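Local structure of Glyoxalase/bleomycin resistance protein/dioxygenase (2RK9) at residues E104-Q109 against Q117-V122; G74-W79 against L129-Q134. The protein is of unproven function but belongs to the glyoxalase/bleomycin resistance protein/dioxygenase superfamily, whose members include metal-dependent enzymes and proteins that sequester antibiotics. The protein carries 1 engineered substitution. One frame throughout, in Å; residues are numbered along the deposited sequence.

Interaction 1: E104-Q109 against Q117-V122; sequences ESKSYQ and QKQFMV. Engineered in segment 117-122: M121 (natural residue Ile).
E104 and Q119 lie side by side on one face of an antiparallel strand pair, their chains running the same way out from the sheet. In both residues CG sits between the backbone N and the carbonyl carbon (chi1 63° in E104, 67° in Q119), and from there both chains run extended, which keeps them alongside one another. Their flat ends do not stack: carboxylate and amide planes are turned 84° apart, and E104 OE2 stays 3.8 Å from Q119 NE2, too far for a hydrogen bond. K106, on the same face, bends at its third torsion and passes obliquely across the Q119 amide, so that an aliphatic carbon does the touching, CD lying 3.7 Å from Q119 OE1. That oxygen accepts a hydrogen bond from Q117 NE2 at 3.3 Å; the acceptor lies in the amide plane of Q117, and this bond, between side chains two residues apart on the same face, helps fix the rotation of the Q119 amide. On the other face S105 OG rests against the aliphatic part of K118, 3.6 Å from CG, while the lysine chain extends onward to a salt bridge between its NZ and E85. Beneath the side chains, E104 and Q119 form a hydrogen-bonded pair, with Q119 N to E104 O at 2.9 Å, and K106 and Q117 form a second, with Q117 N to K106 O at 2.8 Å. Between them S105 and K118 are a non-hydrogen-bonded pair, where K118 CA approaches E104 O at 3.2 Å in a CA-H...O contact. The contact belongs to the hairpin of strands 99-108 and 115-123, the former outermost in the sheet of this chain; helix 84-94 packs against K118 and F120, and strand 129-135 flanks strand 115-123 on its other side.

Interaction 2: G74-W79 against L129-Q134; sequences GVNFQW and LFRFCQ
Two neighbouring parallel strands in the middle of the mixed sheet, 75-80 and 129-135, meet here and carry an aromatic cluster of F77, W79, F130 and F132 on one face. F132 turns its edge to the indole of W79 in an offset edge-to-face pair, planes 70° apart, with F132 CE1 over one indole face, 3.6 Å from W79 CD1. With CG anti to the backbone N (chi1 -169°), the indole runs alongside F130 and F132, its CE3 lying 3.5 Å from F130 CE1 near the plane of the F130 ring. F77 leans obliquely over a face of F130, its CD2 3.9 Å from F130 CE2. On the other face Q78 CG touches C133 SG at 3.8 Å, and R131, beside N76, forms a salt bridge with E10 of strand 7-12. Four backbone bonds alternate along the pair: F77 N to L129 O, R131 N to F77 O at 2.8 Å, W79 N to R131 O, and C133 N to W79 O at 2.9 Å. At the start of the pair a water bridges V75 O and L129 N. F29 and L27 of the second subunit meet W79 and F132 respectively, carrying the apolar face into the subunit interface. As first and last strands of the second half of the chain, 75-80 and 129-135 pair in parallel, as 7-12 and 48-53 do in the first, consistent with the paired βαβββ modules of the vicinal oxygen chelate fold.

How the interactions relate
Interaction 2 is a buried contact near the centre of the chain, whereas interaction 1 lies at the surface, toward one margin of the sheet. They hold different strand pairs of one sheet, their centres 11 Å apart, and join through neighbouring antiparallel strands: K118 O probably accepts a hydrogen bond from Q134 N, and V122 N probably donates one to F130 O. The chemistry follows the place in the fold. The antiparallel pair 104-109/117-122 meets through amides, a carboxylate and lysine chains, while the parallel pair 74-79/129-134 packs aromatic rings on one face and keeps a charged arginine on the other. F120 and F132 also bring their rings together between the neighbouring strands 115-123 and 129-135.

Interaction 1: E104-Q109 against Q117-V122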
loop_
_atom_site.group_PDB
_atom_site.type_symbol
_atom_site.label_atom_id
_atom_site.label_comp_id
_atom_site.label_asym_id
_atom_site.label_seq_id
_atom_site.Cartn_x
_atom_site.Cartn_y
_atom_site.Cartn_z
ATOM N N GLU B 104 -6.506 -19.911 -4.276
ATOM C CA GLU B 104 -5.586 -21.020 -4.122
ATOM C C GLU B 104 -5.089 -21.102 -2.684
ATOM O O GLU B 104 -5.032 -20.102 -1.976
ATOM C CB GLU B 104 -4.383 -20.809 -5.040
ATOM C CG GLU B 104 -3.593 -19.555 -4.675
ATOM C CD GLU B 104 -2.262 -19.446 -5.392
ATOM O OE1 GLU B 104 -1.641 -20.493 -5.661
ATOM O OE2 GLU B 104 -1.822 -18.307 -5.666
ATOM N N SER B 105 -4.722 -22.307 -2.268
ATOM C CA SER B 105 -4.175 -22.526 -0.938
ATOM C C SER B 105 -2.677 -22.725 -1.130
ATOM O O SER B 105 -2.260 -23.731 -1.694
ATOM C CB SER B 105 -4.762 -23.789 -0.303
ATOM O OG SER B 105 -6.163 -23.684 -0.119
ATOM N N LYS B 106 -1.873 -21.771 -0.673
ATOM C CA LYS B 106 -0.421 -21.871 -0.793
ATOM C C LYS B 106 0.167 -22.305 0.545
ATOM O O LYS B 106 -0.156 -21.731 1.585
ATOM C CB LYS B 106 0.189 -20.525 -1.200
ATOM C CG LYS B 106 -0.074 -20.111 -2.632
ATOM C CD LYS B 106 0.688 -18.837 -2.975
ATOM C CE LYS B 106 2.193 -19.074 -2.979
ATOM N NZ LYS B 106 2.956 -17.794 -3.140
ATOM N N SER B 107 1.053 -23.297 0.512
ATOM C CA SER B 107 1.665 -23.807 1.734
ATOM C C SER B 107 3.197 -23.896 1.699
ATOM O O SER B 107 3.798 -24.023 0.624
ATOM C CB SER B 107 1.098 -25.198 2.040
ATOM O OG SER B 107 -0.320 -25.182 2.096
ATOM N N TYR B 108 3.807 -23.822 2.887
ATOM C CA TYR B 108 5.261 -23.954 3.069
ATOM C C TYR B 108 5.498 -24.800 4.318
ATOM O O TYR B 108 4.643 -24.849 5.208
ATOM C CB TYR B 108 5.965 -22.616 3.307
ATOM C CG TYR B 108 5.229 -21.384 2.884
ATOM C CD1 TYR B 108 5.449 -20.801 1.642
ATOM C CD2 TYR B 108 4.345 -20.762 3.758
ATOM C CE1 TYR B 108 4.812 -19.624 1.288
ATOM C CE2 TYR B 108 3.701 -19.581 3.413
ATOM C CZ TYR B 108 3.938 -19.019 2.173
ATOM O OH TYR B 108 3.300 -17.860 1.815
ATOM N N GLN B 109 6.666 -25.437 4.398
ATOM C CA GLN B 109 6.999 -26.274 5.550
ATOM C C GLN B 109 7.440 -25.428 6.741
ATOM O O GLN B 109 7.676 -24.231 6.607
ATOM C CB GLN B 109 8.121 -27.253 5.206
ATOM C CG GLN B 109 7.936 -27.987 3.900
ATOM C CD GLN B 109 8.754 -29.255 3.844
ATOM O OE1 GLN B 109 9.959 -29.252 4.132
ATOM N NE2 GLN B 109 8.104 -30.355 3.491
ATOM N N GLN B 117 -1.815 -20.578 3.478
ATOM C CA GLN B 117 -2.435 -19.273 3.326
ATOM C C GLN B 117 -3.227 -19.254 2.025
ATOM O O GLN B 117 -2.684 -19.517 0.949
ATOM C CB GLN B 117 -1.368 -18.177 3.308
ATOM C CG GLN B 117 -1.930 -16.784 3.088
ATOM C CD GLN B 117 -0.856 -15.718 3.083
ATOM O OE1 GLN B 117 -0.406 -15.266 4.137
ATOM N NE2 GLN B 117 -0.434 -15.311 1.891
ATOM N N LYS B 118 -4.521 -18.979 2.125
ATOM C CA LYS B 118 -5.357 -18.913 0.938
ATOM C C LYS B 118 -5.252 -17.496 0.399
ATOM O O LYS B 118 -5.170 -16.545 1.173
ATOM C CB LYS B 118 -6.814 -19.215 1.280
ATOM C CG LYS B 118 -7.102 -20.662 1.629
ATOM C CD LYS B 118 -8.585 -20.851 1.907
ATOM C CE LYS B 118 -8.906 -22.298 2.184
ATOM N NZ LYS B 118 -10.368 -22.503 2.365
ATOM N N GLN B 119 -5.236 -17.356 -0.923
ATOM C CA GLN B 119 -5.161 -16.037 -1.537
ATOM C C GLN B 119 -5.672 -16.033 -2.957
ATOM O O GLN B 119 -5.711 -17.064 -3.628
ATOM C CB GLN B 119 -3.720 -15.512 -1.569
ATOM C CG GLN B 119 -2.773 -16.294 -2.484
ATOM C CD GLN B 119 -1.319 -15.810 -2.396
ATOM O OE1 GLN B 119 -0.686 -15.876 -1.339
ATOM N NE2 GLN B 119 -0.792 -15.319 -3.510
ATOM N N PHE B 120 -6.065 -14.846 -3.398
ATOM C CA PHE B 120 -6.498 -14.630 -4.763
ATOM C C PHE B 120 -6.177 -13.174 -5.056
ATOM O O PHE B 120 -5.984 -12.382 -4.137
ATOM C CB PHE B 120 -7.991 -14.954 -4.960
ATOM C CG PHE B 120 -8.944 -13.901 -4.476
ATOM C CD1 PHE B 120 -9.371 -12.886 -5.328
ATOM C CD2 PHE B 120 -9.481 -13.968 -3.195
ATOM C CE1 PHE B 120 -10.325 -11.954 -4.913
ATOM C CE2 PHE B 120 -10.433 -13.045 -2.769
ATOM C CZ PHE B 120 -10.857 -12.037 -3.631
HETATM N N MSE B 121 -6.059 -12.834 -6.329
HETATM C CA MSE B 121 -5.752 -11.458 -6.682
HETATM C C MSE B 121 -6.830 -10.860 -7.550
HETATM O O MSE B 121 -7.421 -11.539 -8.386
HETATM C CB MSE B 121 -4.418 -11.369 -7.422
HETATM C CG MSE B 121 -3.201 -11.620 -6.550
HETATM SE SE MSE B 121 -1.574 -11.559 -7.564
HETATM C CE MSE B 121 -1.516 -9.657 -7.889
ATOM N N VAL B 122 -7.079 -9.574 -7.348
ATOM C CA VAL B 122 -8.085 -8.880 -8.130
ATOM C C VAL B 122 -7.559 -7.527 -8.556
ATOM O O VAL B 122 -6.741 -6.925 -7.872
ATOM C CB VAL B 122 -9.395 -8.677 -7.325
ATOM C CG1 VAL B 122 -9.168 -7.725 -6.170
ATOM C CG2 VAL B 122 -10.491 -8.156 -8.235
#

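Interaction 2: G74-W79 against L129-Q134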
loop_
_atom_site.group_PDB
_atom_site.type_symbol
_atom_site.label_atom_id
_atom_site.label_comp_id
_atom_site.label_asym_id
_atom_site.label_seq_id
_atom_site.Cartn_x
_atom_site.Cartn_y
_atom_site.Cartn_z
ATOM N N GLY B 74 3.723 -2.002 -10.675
ATOM C CA GLY B 74 4.788 -2.408 -9.782
ATOM C C GLY B 74 4.344 -2.677 -8.358
ATOM O O GLY B 74 5.117 -3.207 -7.560
ATOM N N VAL B 75 3.110 -2.307 -8.028
ATOM C CA VAL B 75 2.600 -2.518 -6.674
ATOM C C VAL B 75 1.560 -3.630 -6.558
ATOM O O VAL B 75 0.647 -3.747 -7.378
ATOM C CB VAL B 75 1.970 -1.235 -6.095
ATOM C CG1 VAL B 75 1.693 -1.416 -4.608
ATOM C CG2 VAL B 75 2.888 -0.070 -6.311
ATOM N N ASN B 76 1.719 -4.436 -5.519
ATOM C CA ASN B 76 0.798 -5.516 -5.222
ATOM C C ASN B 76 0.502 -5.353 -3.734
ATOM O O ASN B 76 1.414 -5.387 -2.909
ATOM C CB ASN B 76 1.443 -6.873 -5.513
ATOM C CG ASN B 76 0.616 -8.027 -5.007
ATOM O OD1 ASN B 76 -0.574 -8.129 -5.301
ATOM N ND2 ASN B 76 1.245 -8.914 -4.237
ATOM N N PHE B 77 -0.767 -5.129 -3.400
ATOM C CA PHE B 77 -1.174 -4.943 -2.009
ATOM C C PHE B 77 -1.527 -6.278 -1.356
ATOM O O PHE B 77 -2.563 -6.854 -1.667
ATOM C CB PHE B 77 -2.394 -4.017 -1.941
ATOM C CG PHE B 77 -2.126 -2.612 -2.417
ATOM C CD1 PHE B 77 -1.417 -1.714 -1.623
ATOM C CD2 PHE B 77 -2.575 -2.190 -3.667
ATOM C CE1 PHE B 77 -1.159 -0.414 -2.063
ATOM C CE2 PHE B 77 -2.321 -0.891 -4.120
ATOM C CZ PHE B 77 -1.608 -0.001 -3.310
ATOM N N GLN B 78 -0.663 -6.774 -0.474
ATOM C CA GLN B 78 -0.945 -8.029 0.223
ATOM C C GLN B 78 -1.869 -7.623 1.359
ATOM O O GLN B 78 -1.434 -7.056 2.360
ATOM C CB GLN B 78 0.328 -8.664 0.770
ATOM C CG GLN B 78 0.054 -9.891 1.631
ATOM C CD GLN B 78 1.325 -10.573 2.092
ATOM O OE1 GLN B 78 1.990 -11.259 1.316
ATOM N NE2 GLN B 78 1.678 -10.377 3.363
ATOM N N TRP B 79 -3.145 -7.950 1.190
ATOM C CA TRP B 79 -4.196 -7.559 2.113
ATOM C C TRP B 79 -4.809 -8.694 2.925
ATOM O O TRP B 79 -5.472 -9.571 2.366
ATOM C CB TRP B 79 -5.275 -6.864 1.284
ATOM C CG TRP B 79 -6.323 -6.162 2.062
ATOM C CD1 TRP B 79 -7.283 -6.731 2.839
ATOM C CD2 TRP B 79 -6.541 -4.748 2.118
ATOM N NE1 TRP B 79 -8.094 -5.758 3.379
ATOM C CE2 TRP B 79 -7.657 -4.531 2.952
ATOM C CE3 TRP B 79 -5.897 -3.641 1.544
ATOM C CZ2 TRP B 79 -8.149 -3.255 3.230
ATOM C CZ3 TRP B 79 -6.389 -2.368 1.824
ATOM C CH2 TRP B 79 -7.503 -2.189 2.661
ATOM N N LEU B 129 -3.671 -3.700 -8.146
ATOM C CA LEU B 129 -3.725 -5.124 -7.863
ATOM C C LEU B 129 -3.709 -5.401 -6.369
ATOM O O LEU B 129 -2.824 -4.933 -5.653
ATOM C CB LEU B 129 -2.548 -5.838 -8.521
ATOM C CG LEU B 129 -2.578 -5.890 -10.046
ATOM C CD1 LEU B 129 -1.289 -6.529 -10.539
ATOM C CD2 LEU B 129 -3.791 -6.696 -10.512
ATOM N N PHE B 130 -4.708 -6.158 -5.915
ATOM C CA PHE B 130 -4.842 -6.539 -4.515
ATOM C C PHE B 130 -4.714 -8.051 -4.396
ATOM O O PHE B 130 -5.366 -8.797 -5.131
ATOM C CB PHE B 130 -6.217 -6.128 -3.972
ATOM C CG PHE B 130 -6.324 -4.677 -3.583
ATOM C CD1 PHE B 130 -6.445 -4.314 -2.246
ATOM C CD2 PHE B 130 -6.329 -3.680 -4.549
ATOM C CE1 PHE B 130 -6.570 -2.974 -1.875
ATOM C CE2 PHE B 130 -6.450 -2.346 -4.193
ATOM C CZ PHE B 130 -6.574 -1.987 -2.852
ATOM N N ARG B 131 -3.870 -8.501 -3.479
ATOM C CA ARG B 131 -3.711 -9.928 -3.244
ATOM C C ARG B 131 -4.295 -10.170 -1.860
ATOM O O ARG B 131 -3.640 -9.914 -0.850
ATOM C CB ARG B 131 -2.236 -10.333 -3.253
ATOM C CG ARG B 131 -2.018 -11.829 -3.086
ATOM C CD ARG B 131 -0.708 -12.118 -2.377
ATOM N NE ARG B 131 0.460 -11.530 -3.037
ATOM C CZ ARG B 131 1.151 -12.122 -4.007
ATOM N NH1 ARG B 131 0.791 -13.323 -4.441
ATOM N NH2 ARG B 131 2.219 -11.528 -4.525
ATOM N N PHE B 132 -5.540 -10.631 -1.815
ATOM C CA PHE B 132 -6.196 -10.895 -0.539
ATOM C C PHE B 132 -5.681 -12.216 0.011
ATOM O O PHE B 132 -5.577 -13.200 -0.721
ATOM C CB PHE B 132 -7.714 -10.919 -0.734
ATOM C CG PHE B 132 -8.294 -9.568 -1.040
ATOM C CD1 PHE B 132 -8.308 -8.575 -0.068
ATOM C CD2 PHE B 132 -8.777 -9.269 -2.312
ATOM C CE1 PHE B 132 -8.792 -7.304 -0.354
ATOM C CE2 PHE B 132 -9.264 -7.997 -2.607
ATOM C CZ PHE B 132 -9.267 -7.014 -1.627
ATOM N N CYS B 133 -5.351 -12.224 1.300
ATOM C CA CYS B 133 -4.803 -13.414 1.939
ATOM C C CYS B 133 -5.459 -13.729 3.270
ATOM O O CYS B 133 -5.806 -12.826 4.036
ATOM C CB CYS B 133 -3.307 -13.233 2.215
ATOM S SG CYS B 133 -2.278 -12.723 0.840
ATOM N N GLN B 134 -5.600 -15.020 3.550
ATOM C CA GLN B 134 -6.150 -15.467 4.821
ATOM C C GLN B 134 -5.259 -16.599 5.324
ATOM O O GLN B 134 -5.069 -17.593 4.630
ATOM C CB GLN B 134 -7.568 -16.008 4.668
ATOM C CG GLN B 134 -8.219 -16.290 6.018
ATOM C CD GLN B 134 -9.347 -17.290 5.927
ATOM O OE1 GLN B 134 -10.231 -17.172 5.083
ATOM N NE2 GLN B 134 -9.323 -18.288 6.807
HETATM O O HOH W 1 -1.402 -2.063 -7.985
#